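Local coordinates for protein mevalonate diphosphate decarboxylase (Legionella pneumophila, PDB 3LTO) that probably catalyses the ATP-dependent decarboxylation of mevalonate diphosphate to isopentenyl diphosphate, a step of isoprenoid biosynthesis, at residues A[14-19]-A[159-164]; A[153-158]-A[164-169]. All blocks are in the same frame, centred on the assembly; numbering follows the deposited sequence.

Contact 1 of 2, residues A[14-19]-A[159-164]. With SO4 (sulfate ion), chain C; SO4 (sulfate ion), chain D.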
loop_
_atom_site.group_PDB
_atom_site.type_symbol
_atom_site.label_atom_id
_atom_site.label_comp_id
_atom_site.label_asym_id
_atom_site.label_seq_id
_atom_site.Cartn_x
_atom_site.Cartn_y
_atom_site.Cartn_z
ATOM N N ILE A 14 11.986 -13.528 -5.058
ATOM C CA ILE A 14 10.580 -13.918 -4.878
ATOM C C ILE A 14 9.896 -13.150 -6.022
ATOM O O ILE A 14 10.029 -11.927 -6.121
ATOM C CB ILE A 14 10.016 -13.455 -3.517
ATOM C CG1 ILE A 14 10.809 -14.099 -2.372
ATOM C CG2 ILE A 14 8.541 -13.839 -3.410
ATOM C CD1 ILE A 14 10.673 -15.618 -2.293
ATOM N N LYS A 15 9.169 -13.858 -6.879
ATOM C CA LYS A 15 8.557 -13.239 -8.058
ATOM C C LYS A 15 7.201 -12.552 -7.935
ATOM O O LYS A 15 6.272 -13.081 -7.341
ATOM C CB LYS A 15 8.428 -14.278 -9.183
ATOM C CG LYS A 15 9.621 -15.210 -9.384
ATOM C CD LYS A 15 10.851 -14.468 -9.850
ATOM C CE LYS A 15 11.984 -15.438 -10.161
ATOM N NZ LYS A 15 13.234 -14.727 -10.571
ATOM N N TYR A 16 7.102 -11.372 -8.538
ATOM C CA TYR A 16 5.859 -10.618 -8.593
ATOM C C TYR A 16 5.074 -11.295 -9.713
ATOM O O TYR A 16 3.922 -11.670 -9.544
ATOM C CB TYR A 16 6.145 -9.158 -8.948
ATOM C CG TYR A 16 4.984 -8.439 -9.601
ATOM C CD1 TYR A 16 3.705 -8.458 -9.036
ATOM C CD2 TYR A 16 5.168 -7.731 -10.787
ATOM C CE1 TYR A 16 2.645 -7.790 -9.643
ATOM C CE2 TYR A 16 4.125 -7.062 -11.397
ATOM C CZ TYR A 16 2.863 -7.094 -10.827
ATOM O OH TYR A 16 1.832 -6.455 -11.471
HETATM N N MSE A 17 5.726 -11.435 -10.860
HETATM C CA MSE A 17 5.164 -12.109 -12.029
HETATM C C MSE A 17 3.960 -11.446 -12.697
HETATM O O MSE A 17 3.256 -12.075 -13.485
HETATM C CB MSE A 17 4.799 -13.551 -11.662
HETATM C CG MSE A 17 4.809 -14.501 -12.836
HETATM SE SE MSE A 17 4.159 -16.261 -12.348
HETATM C CE MSE A 17 5.132 -16.453 -10.713
ATOM N N GLY A 18 3.724 -10.180 -12.391
ATOM C CA GLY A 18 2.603 -9.494 -12.998
ATOM C C GLY A 18 1.259 -9.990 -12.505
ATOM O O GLY A 18 0.224 -9.672 -13.085
ATOM N N LYS A 19 1.269 -10.786 -11.443
ATOM C CA LYS A 19 0.028 -11.299 -10.884
ATOM C C LYS A 19 -0.497 -10.176 -9.992
ATOM O O LYS A 19 0.036 -9.925 -8.914
ATOM C CB LYS A 19 0.301 -12.571 -10.069
ATOM C CG LYS A 19 -0.948 -13.372 -9.723
ATOM C CD LYS A 19 -0.604 -14.765 -9.223
ATOM C CE LYS A 19 -1.829 -15.440 -8.626
ATOM N NZ LYS A 19 -2.398 -14.646 -7.481
ATOM N N ALA A 159 15.137 -4.558 -2.421
ATOM C CA ALA A 159 13.830 -3.912 -2.452
ATOM C C ALA A 159 12.711 -4.892 -2.149
ATOM O O ALA A 159 12.657 -5.976 -2.718
ATOM C CB ALA A 159 13.593 -3.273 -3.813
ATOM N N LEU A 160 11.821 -4.504 -1.244
ATOM C CA LEU A 160 10.690 -5.343 -0.895
ATOM C C LEU A 160 9.430 -4.588 -1.267
ATOM O O LEU A 160 9.221 -3.458 -0.835
ATOM C CB LEU A 160 10.675 -5.666 0.599
ATOM C CG LEU A 160 9.468 -6.495 1.062
ATOM C CD1 LEU A 160 9.525 -7.874 0.433
ATOM C CD2 LEU A 160 9.457 -6.606 2.581
ATOM N N TRP A 161 8.603 -5.223 -2.088
ATOM C CA TRP A 161 7.356 -4.640 -2.555
ATOM C C TRP A 161 6.203 -5.440 -1.953
ATOM O O TRP A 161 6.070 -6.640 -2.195
ATOM C CB TRP A 161 7.338 -4.685 -4.091
ATOM C CG TRP A 161 6.083 -4.205 -4.773
ATOM C CD1 TRP A 161 5.081 -3.458 -4.233
ATOM C CD2 TRP A 161 5.722 -4.430 -6.141
ATOM N NE1 TRP A 161 4.110 -3.202 -5.179
ATOM C CE2 TRP A 161 4.481 -3.786 -6.360
ATOM C CE3 TRP A 161 6.327 -5.114 -7.207
ATOM C CZ2 TRP A 161 3.830 -3.807 -7.603
ATOM C CZ3 TRP A 161 5.684 -5.140 -8.441
ATOM C CH2 TRP A 161 4.446 -4.487 -8.628
ATOM N N THR A 162 5.395 -4.773 -1.139
ATOM C CA THR A 162 4.245 -5.399 -0.502
ATOM C C THR A 162 3.087 -4.431 -0.629
ATOM O O THR A 162 3.204 -3.278 -0.234
ATOM C CB THR A 162 4.496 -5.660 0.993
ATOM O OG1 THR A 162 5.501 -6.667 1.148
ATOM C CG2 THR A 162 3.219 -6.122 1.669
ATOM N N GLY A 163 1.970 -4.894 -1.177
ATOM C CA GLY A 163 0.828 -4.015 -1.341
ATOM C C GLY A 163 1.188 -2.864 -2.262
ATOM O O GLY A 163 1.748 -3.081 -3.341
ATOM N N ASP A 164 0.883 -1.637 -1.850
ATOM C CA ASP A 164 1.208 -0.491 -2.692
ATOM C C ASP A 164 2.436 0.252 -2.188
ATOM O O ASP A 164 2.658 1.411 -2.547
ATOM C CB ASP A 164 0.019 0.478 -2.804
ATOM C CG ASP A 164 -0.386 1.071 -1.470
ATOM O OD1 ASP A 164 0.513 1.444 -0.688
ATOM O OD2 ASP A 164 -1.603 1.180 -1.210
HETATM S S SO4 C . 9.363 -10.169 -11.291
HETATM O O1 SO4 C . 9.254 -10.294 -9.828
HETATM O O2 SO4 C . 9.761 -8.794 -11.606
HETATM O O3 SO4 C . 10.377 -11.117 -11.773
HETATM O O4 SO4 C . 8.084 -10.457 -11.952
HETATM S S SO4 D . 2.597 -5.170 -14.777
HETATM O O1 SO4 D . 2.189 -4.737 -13.433
HETATM O O2 SO4 D . 3.646 -4.280 -15.298
HETATM O O3 SO4 D . 3.118 -6.545 -14.708
HETATM O O4 SO4 D . 1.432 -5.138 -15.678
#
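Tyr-16 and Trp-161 are the residues whose CA atoms come nearest across the contact, 8.6 Å apart. Segment 14-19 is loop and makes a type I' turn from Tyr-16 to Lys-19. Residues 159-162 are strand. With CG anti to the backbone N (chi1 155°), the Tyr-16 ring reaches toward the strand and meets the indole. Trp-161 lays the far rim of its indole over one face of this ring, with Tyr-16 CD2 and Trp-161 CZ3 at 3.5 Å. The ring planes are inclined at 49°, which is neither a stack nor an edge-to-face pair. Gly-18 N covers the opposite face, 3.2 Å above the Tyr-16 plane, so the ring is held between the indole and its own turn. Tyr-16 OH gives a hydrogen bond of 2.6 Å to O1 of the chain D sulfate. Backbone holds the chain C sulfate: Tyr-16 N binds its O1 at 2.7 Å, nearly straight at 176°, and Met-17 N binds its O4 at 2.8 Å. Arg-152 and Ser-149 bind one of the two ions, and Arg-144, Gly-148 and Lys-20 the other. The sulfates probably come from the crystallisation liquor. This anion-binding loop packed on a sheet may mark where phosphate groups of substrate or ATP bind in this GHMP-type family.

Contact 2 of 2, residues A[153-158]-A[164-169]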
loop_
_atom_site.group_PDB
_atom_site.type_symbol
_atom_site.label_atom_id
_atom_site.label_comp_id
_atom_site.label_asym_id
_atom_site.label_seq_id
_atom_site.Cartn_x
_atom_site.Cartn_y
_atom_site.Cartn_z
ATOM N N SER A 153 13.314 -0.838 -8.747
ATOM C CA SER A 153 14.617 -0.301 -9.130
ATOM C C SER A 153 14.968 1.029 -8.466
ATOM O O SER A 153 16.087 1.512 -8.607
ATOM C CB SER A 153 14.707 -0.163 -10.651
ATOM O OG SER A 153 14.815 -1.441 -11.256
ATOM N N PHE A 154 14.011 1.604 -7.739
ATOM C CA PHE A 154 14.198 2.875 -7.044
ATOM C C PHE A 154 14.828 2.702 -5.660
ATOM O O PHE A 154 15.005 3.676 -4.920
ATOM C CB PHE A 154 12.846 3.587 -6.902
ATOM C CG PHE A 154 12.330 4.156 -8.190
ATOM C CD1 PHE A 154 12.623 5.467 -8.549
ATOM C CD2 PHE A 154 11.625 3.359 -9.086
ATOM C CE1 PHE A 154 12.229 5.975 -9.786
ATOM C CE2 PHE A 154 11.224 3.859 -10.331
ATOM C CZ PHE A 154 11.529 5.168 -10.679
ATOM N N TYR A 155 15.160 1.464 -5.308
ATOM C CA TYR A 155 15.751 1.179 -4.005
ATOM C C TYR A 155 16.913 0.216 -4.177
ATOM O O TYR A 155 16.963 -0.527 -5.150
ATOM C CB TYR A 155 14.690 0.568 -3.083
ATOM C CG TYR A 155 13.431 1.406 -3.018
ATOM C CD1 TYR A 155 13.318 2.466 -2.120
ATOM C CD2 TYR A 155 12.377 1.180 -3.907
ATOM C CE1 TYR A 155 12.194 3.286 -2.108
ATOM C CE2 TYR A 155 11.245 1.998 -3.905
ATOM C CZ TYR A 155 11.164 3.050 -3.004
ATOM O OH TYR A 155 10.069 3.885 -3.019
ATOM N N ALA A 156 17.840 0.242 -3.224
ATOM C CA ALA A 156 19.021 -0.613 -3.241
ATOM C C ALA A 156 19.600 -0.699 -1.828
ATOM O O ALA A 156 19.379 0.197 -1.009
ATOM C CB ALA A 156 20.058 -0.038 -4.196
ATOM N N PRO A 157 20.346 -1.779 -1.522
ATOM C CA PRO A 157 20.650 -2.885 -2.433
ATOM C C PRO A 157 19.536 -3.928 -2.564
ATOM O O PRO A 157 19.561 -4.751 -3.474
ATOM C CB PRO A 157 21.937 -3.462 -1.845
ATOM C CG PRO A 157 21.713 -3.288 -0.380
ATOM C CD PRO A 157 21.177 -1.870 -0.307
ATOM N N TRP A 158 18.567 -3.900 -1.657
ATOM C CA TRP A 158 17.442 -4.835 -1.718
ATOM C C TRP A 158 16.126 -4.076 -1.675
ATOM O O TRP A 158 16.001 -3.077 -0.969
ATOM C CB TRP A 158 17.470 -5.824 -0.549
ATOM C CG TRP A 158 18.651 -6.723 -0.535
ATOM C CD1 TRP A 158 19.842 -6.504 0.095
ATOM C CD2 TRP A 158 18.780 -7.976 -1.221
ATOM N NE1 TRP A 158 20.709 -7.547 -0.161
ATOM C CE2 TRP A 158 20.082 -8.460 -0.966
ATOM C CE3 TRP A 158 17.923 -8.733 -2.029
ATOM C CZ2 TRP A 158 20.548 -9.670 -1.493
ATOM C CZ3 TRP A 158 18.386 -9.934 -2.554
ATOM C CH2 TRP A 158 19.688 -10.391 -2.283
ATOM N N ASP A 164 0.883 -1.637 -1.850
ATOM C CA ASP A 164 1.208 -0.491 -2.692
ATOM C C ASP A 164 2.436 0.252 -2.188
ATOM O O ASP A 164 2.658 1.411 -2.547
ATOM C CB ASP A 164 0.019 0.478 -2.804
ATOM C CG ASP A 164 -0.386 1.071 -1.470
ATOM O OD1 ASP A 164 0.513 1.444 -0.688
ATOM O OD2 ASP A 164 -1.603 1.180 -1.210
ATOM N N LYS A 165 3.234 -0.422 -1.363
ATOM C CA LYS A 165 4.448 0.181 -0.825
ATOM C C LYS A 165 5.696 -0.601 -1.216
ATOM O O LYS A 165 5.715 -1.832 -1.176
ATOM C CB LYS A 165 4.374 0.270 0.701
ATOM C CG LYS A 165 5.586 0.941 1.333
ATOM C CD LYS A 165 5.676 0.661 2.824
ATOM C CE LYS A 165 6.949 1.249 3.417
ATOM N NZ LYS A 165 7.117 0.861 4.843
ATOM N N VAL A 166 6.736 0.128 -1.605
ATOM C CA VAL A 166 8.007 -0.472 -1.979
ATOM C C VAL A 166 9.082 0.227 -1.165
ATOM O O VAL A 166 9.067 1.443 -1.025
ATOM C CB VAL A 166 8.323 -0.272 -3.477
ATOM C CG1 VAL A 166 9.642 -0.951 -3.819
ATOM C CG2 VAL A 166 7.201 -0.827 -4.325
ATOM N N SER A 167 10.018 -0.540 -0.629
ATOM C CA SER A 167 11.084 0.047 0.170
ATOM C C SER A 167 12.355 -0.767 0.126
ATOM O O SER A 167 12.356 -1.930 -0.276
ATOM C CB SER A 167 10.653 0.164 1.634
ATOM O OG SER A 167 9.560 1.050 1.783
ATOM N N ALA A 168 13.442 -0.137 0.546
ATOM C CA ALA A 168 14.717 -0.818 0.610
ATOM C C ALA A 168 14.649 -1.594 1.922
ATOM O O ALA A 168 14.213 -1.053 2.940
ATOM C CB ALA A 168 15.849 0.197 0.655
ATOM N N ILE A 169 15.042 -2.861 1.900
ATOM C CA ILE A 169 15.028 -3.668 3.115
ATOM C C ILE A 169 16.482 -3.984 3.465
ATOM O O ILE A 169 17.270 -4.372 2.600
ATOM C CB ILE A 169 14.204 -4.974 2.925
ATOM C CG1 ILE A 169 14.170 -5.771 4.233
ATOM C CG2 ILE A 169 14.799 -5.825 1.818
ATOM C CD1 ILE A 169 13.312 -7.026 4.158
#
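Tyr-155 packs its ring flat over the backbone of strand 165-168. A CH-pi contact places Ser-167 CA over one ring face, 4.0 Å from the centroid and only 11° off the normal. The carbonyl carbon of Val-166 lies over the same face, nearer the rim. The ring's nearest approach to the strand is Tyr-155 CZ to Val-166 O, at 3.3 Å. The torsion of Tyr-155, with CG anti to the carbonyl carbon (chi1 -52°), places the ring there.

Apolar contacts surround this. Val-166 CG1 touches Tyr-155 CE2 at 3.4 Å. The CB atoms of Tyr-155 and Ala-168 meet at 3.9 Å. Further along, Trp-158 CB packs on Ile-169 CG2 at 3.6 Å, while the indole turns off to meet Phe-223 edge-to-face.

One backbone hydrogen bond joins the segments, from Ile-169 N to Trp-158 O, at 3.0 Å. The same oxygen also takes a CA-H...O contact from Ala-168 CA, at 3.0 Å. Trp-158 O is therefore approached by two neighbouring residues of the strand end.

Tyr-155 OH is hydrogen-bonded to Asp-137, and Trp-158 NE1 to Tyr-173 O. A cis peptide bond precedes Pro-157, between the packed tyrosine and the start of strand 158-162.

The Tyr-155 ring covers strand backbone, while Val-166 and Ala-168 supply apolar contacts. The backbone bond belongs to the open end of the hairpin, where strand 158-162 begins. This implies that the loop before it is held on the strand by the packing of Tyr-155.

The centres of contact 1 and contact 2 lie 11 Å apart, both in the N-terminal domain. Along the chain the segments alternate: 14-19, 153-158, 159-164, 164-169. Strands 158-162 and 165-168 follow one another and pair antiparallel in the same mixed sheet. Segments 159-164 and 164-169 share Asp-164 at the turn of this hairpin. Leu-160 N lies 2.8 Å from Ser-167 O, a probable hydrogen bond between the strands. Trp-161 CD1 also packs on Val-166 CG2 at 3.4 Å. The hairpin thus links the sulfate-binding loop of contact 1 to the more exposed packing of contact 2. Both contacts also reach the second subunit, where Asp-164 N bonds to Asp-313 of that chain.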